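Local coordinates for protein oxidoreductase (Methanosarcina mazei, PDB 3KA7) that binds flavin-adenine dinucleotide and probably catalyses a flavin-dependent redox reaction, at residues V339-L350 and V364-D372. Residues are numbered along the deposited sequence; the frame is centred on the assembly and turned at random.
Sequences VKNLESEIEMGL and VLLIQSYHD. With FAD (flavin-adenine dinucleotide), chain B.
Val339, Leu342, Ile346 and Leu350 lie against His371, Ser369, Ile367 and Val364, segment 339-350 running down one face of the strand, with the N-to-C directions of helix and strand at 132°. The axes of helix 342-350 and strand 364-370 come within 10.8 Å, and no hydrogen bond crosses between the segments; the contact rests mainly on apolar packing, with a histidine ring and a serine among the partners. At the N-terminal end of segment 339-350, Val339 sets CG1 over one face of the His371 imidazole, 3.8 Å from the ring centroid, a CH-pi contact. That methyl gets there by standing anti to the backbone N (chi1 169°). Leu342 CD1 touches both Ser369 CB, at 3.7 Å, and the same imidazole, which it meets obliquely. One turn on, the branched chains of Ile346 and Ile367 mesh, Ile346 CG2 meeting Ile367 CD1 at 3.7 Å. Leu350 closes the row, its CD2 4.0 Å from Val364 CG2. On the strand's other side Tyr370 serves the cofactor: its CB points away from the helix and its ring lays one face on the dimethyl end of the flavin, with CD2 3.5 Å from FAD C7M, while weak hydrogen bonds join its OH to Lys283 and the carbonyl of Ser51. Were Tyr370 replaced by an alanine, the flavin methyls would probably lose their aromatic cover, and Lys283 its weak hydroxyl partner. A classic beta bulge, with Leu365 and Leu366 both facing Cys285, is accommodated within the pairing with strand 280-288. The whole exemplifies a helix packed on the outermost strand of a mixed sheet, whose far face contributes to the FAD pocket of an amine-oxidoreductase fold.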
loop_
_atom_site.group_PDB
_atom_site.type_symbol
_atom_site.label_atom_id
_atom_site.label_comp_id
_atom_site.label_asym_id
_atom_site.label_seq_id
_atom_site.Cartn_x
_atom_site.Cartn_y
_atom_site.Cartn_z
ATOM N N VAL A 339 18.432 2.950 3.814
ATOM C CA VAL A 339 17.915 2.028 4.821
ATOM C C VAL A 339 18.952 1.767 5.915
ATOM O O VAL A 339 18.604 1.584 7.086
ATOM C CB VAL A 339 17.436 0.693 4.198
ATOM C CG1 VAL A 339 17.153 -0.324 5.275
ATOM C CG2 VAL A 339 16.207 0.934 3.376
ATOM N N LYS A 340 20.226 1.757 5.528
ATOM C CA LYS A 340 21.312 1.607 6.492
ATOM C C LYS A 340 21.459 2.848 7.378
ATOM O O LYS A 340 22.113 2.795 8.423
ATOM C CB LYS A 340 22.636 1.284 5.774
ATOM C CG LYS A 340 23.291 2.470 5.076
ATOM C CD LYS A 340 24.581 2.061 4.366
ATOM C CE LYS A 340 24.265 1.176 3.172
ATOM N NZ LYS A 340 25.439 0.957 2.263
ATOM N N ASN A 341 20.831 3.955 6.970
ATOM C CA ASN A 341 20.923 5.225 7.685
ATOM C C ASN A 341 19.588 5.673 8.293
ATOM O O ASN A 341 19.268 6.861 8.249
ATOM C CB ASN A 341 21.394 6.344 6.735
ATOM C CG ASN A 341 22.713 6.032 6.047
ATOM O OD1 ASN A 341 22.841 6.198 4.828
ATOM N ND2 ASN A 341 23.698 5.600 6.818
ATOM N N LEU A 342 18.817 4.743 8.858
ATOM C CA LEU A 342 17.476 5.074 9.362
ATOM C C LEU A 342 17.468 6.148 10.452
ATOM O O LEU A 342 16.548 6.970 10.526
ATOM C CB LEU A 342 16.752 3.822 9.863
ATOM C CG LEU A 342 16.214 2.879 8.787
ATOM C CD1 LEU A 342 15.497 1.687 9.419
ATOM C CD2 LEU A 342 15.283 3.621 7.850
ATOM N N GLU A 343 18.480 6.140 11.314
ATOM C CA GLU A 343 18.538 7.139 12.375
ATOM C C GLU A 343 18.561 8.559 11.811
ATOM O O GLU A 343 17.808 9.425 12.249
ATOM C CB GLU A 343 19.750 6.898 13.292
ATOM C CG GLU A 343 19.649 5.616 14.107
ATOM C CD GLU A 343 20.586 5.613 15.303
ATOM O OE1 GLU A 343 20.760 6.685 15.929
ATOM O OE2 GLU A 343 21.151 4.545 15.615
ATOM N N SER A 344 19.402 8.809 10.820
ATOM C CA SER A 344 19.463 10.162 10.278
ATOM C C SER A 344 18.229 10.504 9.442
ATOM O O SER A 344 17.794 11.655 9.414
ATOM C CB SER A 344 20.750 10.396 9.488
ATOM O OG SER A 344 20.870 9.480 8.431
ATOM N N GLU A 345 17.665 9.503 8.770
ATOM C CA GLU A 345 16.409 9.701 8.032
ATOM C C GLU A 345 15.293 10.155 8.978
ATOM O O GLU A 345 14.555 11.088 8.686
ATOM C CB GLU A 345 16.004 8.424 7.293
ATOM C CG GLU A 345 17.005 7.994 6.217
ATOM C CD GLU A 345 17.000 8.912 5.005
ATOM O OE1 GLU A 345 15.959 8.996 4.321
ATOM O OE2 GLU A 345 18.046 9.545 4.718
ATOM N N ILE A 346 15.186 9.481 10.112
ATOM C CA ILE A 346 14.197 9.822 11.120
ATOM C C ILE A 346 14.417 11.244 11.635
ATOM O O ILE A 346 13.470 12.033 11.771
ATOM C CB ILE A 346 14.238 8.817 12.290
ATOM C CG1 ILE A 346 13.730 7.459 11.821
ATOM C CG2 ILE A 346 13.402 9.318 13.453
ATOM C CD1 ILE A 346 14.048 6.325 12.778
ATOM N N GLU A 347 15.674 11.586 11.898
ATOM C CA GLU A 347 16.003 12.928 12.369
ATOM C C GLU A 347 15.458 13.976 11.406
ATOM O O GLU A 347 14.931 15.003 11.826
ATOM C CB GLU A 347 17.518 13.111 12.494
ATOM C CG GLU A 347 18.197 12.272 13.565
ATOM C CD GLU A 347 19.726 12.281 13.426
ATOM O OE1 GLU A 347 20.289 13.328 13.029
ATOM O OE2 GLU A 347 20.367 11.243 13.705
HETATM N N MSE A 348 15.601 13.723 10.110
HETATM C CA MSE A 348 15.157 14.690 9.119
HETATM C C MSE A 348 13.644 14.829 9.123
HETATM O O MSE A 348 13.114 15.934 8.965
HETATM C CB MSE A 348 15.655 14.288 7.737
HETATM C CG MSE A 348 17.104 14.620 7.525
HETATM SE SE MSE A 348 17.643 13.895 5.812
HETATM C CE MSE A 348 18.837 12.494 6.433
ATOM N N GLY A 349 12.947 13.710 9.302
ATOM C CA GLY A 349 11.488 13.731 9.375
ATOM C C GLY A 349 11.019 14.548 10.571
ATOM O O GLY A 349 10.061 15.321 10.489
ATOM N N LEU A 350 11.700 14.363 11.691
ATOM C CA LEU A 350 11.375 15.092 12.918
ATOM C C LEU A 350 11.553 16.597 12.758
ATOM O O LEU A 350 10.757 17.391 13.299
ATOM C CB LEU A 350 12.210 14.560 14.077
ATOM C CG LEU A 350 11.826 13.152 14.522
ATOM C CD1 LEU A 350 12.708 12.704 15.673
ATOM C CD2 LEU A 350 10.371 13.110 14.938
ATOM N N VAL A 364 5.229 13.055 19.617
ATOM C CA VAL A 364 5.517 11.881 18.811
ATOM C C VAL A 364 5.171 10.644 19.629
ATOM O O VAL A 364 5.705 10.443 20.724
ATOM C CB VAL A 364 6.989 11.857 18.409
ATOM C CG1 VAL A 364 7.316 10.561 17.666
ATOM C CG2 VAL A 364 7.327 13.102 17.575
ATOM N N LEU A 365 4.286 9.813 19.094
ATOM C CA LEU A 365 3.789 8.640 19.788
ATOM C C LEU A 365 4.643 7.410 19.503
ATOM O O LEU A 365 5.045 6.694 20.420
ATOM C CB LEU A 365 2.322 8.392 19.398
ATOM C CG LEU A 365 1.509 7.267 20.041
ATOM C CD1 LEU A 365 1.403 7.415 21.566
ATOM C CD2 LEU A 365 0.121 7.169 19.394
ATOM N N LEU A 366 4.910 7.154 18.223
ATOM C CA LEU A 366 5.676 5.972 17.834
ATOM C C LEU A 366 6.228 6.203 16.438
ATOM O O LEU A 366 5.549 6.783 15.591
ATOM C CB LEU A 366 4.790 4.726 17.841
ATOM C CG LEU A 366 5.486 3.371 17.644
ATOM C CD1 LEU A 366 6.463 3.094 18.785
ATOM C CD2 LEU A 366 4.468 2.245 17.506
ATOM N N ILE A 367 7.456 5.751 16.204
ATOM C CA ILE A 367 8.038 5.794 14.865
ATOM C C ILE A 367 8.274 4.355 14.448
ATOM O O ILE A 367 8.836 3.573 15.216
ATOM C CB ILE A 367 9.360 6.574 14.888
ATOM C CG1 ILE A 367 9.108 8.001 15.389
ATOM C CG2 ILE A 367 10.056 6.572 13.500
ATOM C CD1 ILE A 367 10.393 8.793 15.595
ATOM N N GLN A 368 7.793 3.991 13.260
ATOM C CA GLN A 368 7.911 2.621 12.752
ATOM C C GLN A 368 8.564 2.625 11.370
ATOM O O GLN A 368 8.124 3.359 10.488
ATOM C CB GLN A 368 6.513 1.990 12.671
ATOM C CG GLN A 368 5.779 1.943 14.041
ATOM C CD GLN A 368 4.280 1.687 13.931
ATOM O OE1 GLN A 368 3.806 0.578 14.195
ATOM N NE2 GLN A 368 3.528 2.711 13.546
ATOM N N SER A 369 9.611 1.811 11.189
ATOM C CA SER A 369 10.334 1.768 9.917
ATOM C C SER A 369 10.047 0.469 9.172
ATOM O O SER A 369 9.921 -0.597 9.796
ATOM C CB SER A 369 11.841 1.899 10.128
ATOM O OG SER A 369 12.173 3.145 10.730
ATOM N N TYR A 370 9.955 0.558 7.850
ATOM C CA TYR A 370 9.594 -0.595 7.027
ATOM C C TYR A 370 10.532 -0.745 5.849
ATOM O O TYR A 370 10.794 0.203 5.116
ATOM C CB TYR A 370 8.163 -0.439 6.504
ATOM C CG TYR A 370 7.161 -0.360 7.623
ATOM C CD1 TYR A 370 6.468 -1.493 8.037
ATOM C CD2 TYR A 370 6.912 0.836 8.270
ATOM C CE1 TYR A 370 5.557 -1.441 9.089
ATOM C CE2 TYR A 370 5.998 0.903 9.318
ATOM C CZ TYR A 370 5.323 -0.236 9.713
ATOM O OH TYR A 370 4.420 -0.169 10.742
ATOM N N HIS A 371 11.033 -1.946 5.657
ATOM C CA HIS A 371 11.971 -2.165 4.588
ATOM C C HIS A 371 12.208 -3.656 4.491
ATOM O O HIS A 371 11.771 -4.419 5.360
ATOM C CB HIS A 371 13.290 -1.433 4.886
ATOM C CG HIS A 371 13.942 -1.848 6.169
ATOM N ND1 HIS A 371 13.671 -1.240 7.376
ATOM C CD2 HIS A 371 14.878 -2.794 6.426
ATOM C CE1 HIS A 371 14.388 -1.815 8.328
ATOM N NE2 HIS A 371 15.130 -2.759 7.778
ATOM N N ASP A 372 12.856 -4.062 3.404
ATOM C CA ASP A 372 13.323 -5.438 3.236
ATOM C C ASP A 372 12.223 -6.485 3.454
ATOM O O ASP A 372 11.255 -6.521 2.686
ATOM C CB ASP A 372 14.586 -5.666 4.082
ATOM C CG ASP A 372 15.768 -4.868 3.553
ATOM O OD1 ASP A 372 16.174 -5.135 2.399
ATOM O OD2 ASP A 372 16.268 -3.956 4.259
HETATM P PA FAD B . 1.288 -9.167 4.279
HETATM O O1A FAD B . 2.709 -9.142 3.782
HETATM O O2A FAD B . 0.826 -7.963 5.066
HETATM O O5B FAD B . 1.066 -10.482 5.172
HETATM C C5B FAD B . 1.901 -11.617 4.980
HETATM C C4B FAD B . 1.568 -12.534 6.161
HETATM O O4B FAD B . 2.253 -13.767 6.064
HETATM C C3B FAD B . 1.977 -11.887 7.486
HETATM O O3B FAD B . 0.869 -11.830 8.371
HETATM C C2B FAD B . 3.075 -12.810 8.019
HETATM O O2B FAD B . 3.096 -12.893 9.431
HETATM C C1B FAD B . 2.735 -14.138 7.353
HETATM N N9A FAD B . 3.873 -15.044 7.150
HETATM C C8A FAD B . 5.151 -14.763 6.712
HETATM N N7A FAD B . 5.835 -15.940 6.620
HETATM C C5A FAD B . 4.994 -16.943 6.994
HETATM C C6A FAD B . 5.158 -18.315 7.113
HETATM N N6A FAD B . 6.286 -18.891 6.708
HETATM N N1A FAD B . 4.091 -19.085 7.531
HETATM C C2A FAD B . 2.875 -18.511 7.843
HETATM N N3A FAD B . 2.714 -17.146 7.731
HETATM C C4A FAD B . 3.766 -16.392 7.319
HETATM N N1 FAD B . -1.711 0.287 1.720
HETATM C C2 FAD B . -2.877 0.987 1.459
HETATM O O2 FAD B . -3.701 0.531 0.654
HETATM N N3 FAD B . -3.092 2.205 2.084
HETATM C C4 FAD B . -2.156 2.727 2.962
HETATM O O4 FAD B . -2.341 3.808 3.521
HETATM C C4X FAD B . -0.985 2.030 3.220
HETATM N N5 FAD B . -0.035 2.556 4.083
HETATM C C5X FAD B . 1.122 1.840 4.340
HETATM C C6 FAD B . 2.080 2.347 5.218
HETATM C C7 FAD B . 3.232 1.622 5.496
HETATM C C7M FAD B . 4.252 2.198 6.446
HETATM C C8 FAD B . 3.421 0.391 4.882
HETATM C C8M FAD B . 4.656 -0.421 5.148
HETATM C C9 FAD B . 2.473 -0.116 3.997
HETATM C C9A FAD B . 1.315 0.607 3.729
HETATM N N10 FAD B . 0.368 0.104 2.846
HETATM C C10 FAD B . -0.780 0.805 2.596
HETATM C "C1'" FAD B . 0.595 -1.172 2.104
HETATM C "C2'" FAD B . -0.172 -2.297 2.809
HETATM O "O2'" FAD B . 0.056 -2.218 4.213
HETATM C "C3'" FAD B . 0.303 -3.640 2.261
HETATM O "O3'" FAD B . 0.346 -3.576 0.840
HETATM C "C4'" FAD B . -0.552 -4.845 2.643
HETATM O "O4'" FAD B . -0.839 -4.879 4.026
HETATM C "C5'" FAD B . 0.262 -6.086 2.295
HETATM O "O5'" FAD B . -0.611 -7.188 2.352
HETATM P P FAD B . -0.149 -8.603 1.800
HETATM O O1P FAD B . -1.338 -9.294 1.180
HETATM O O2P FAD B . 1.069 -8.499 0.903
HETATM O O3P FAD B . 0.253 -9.484 3.085
#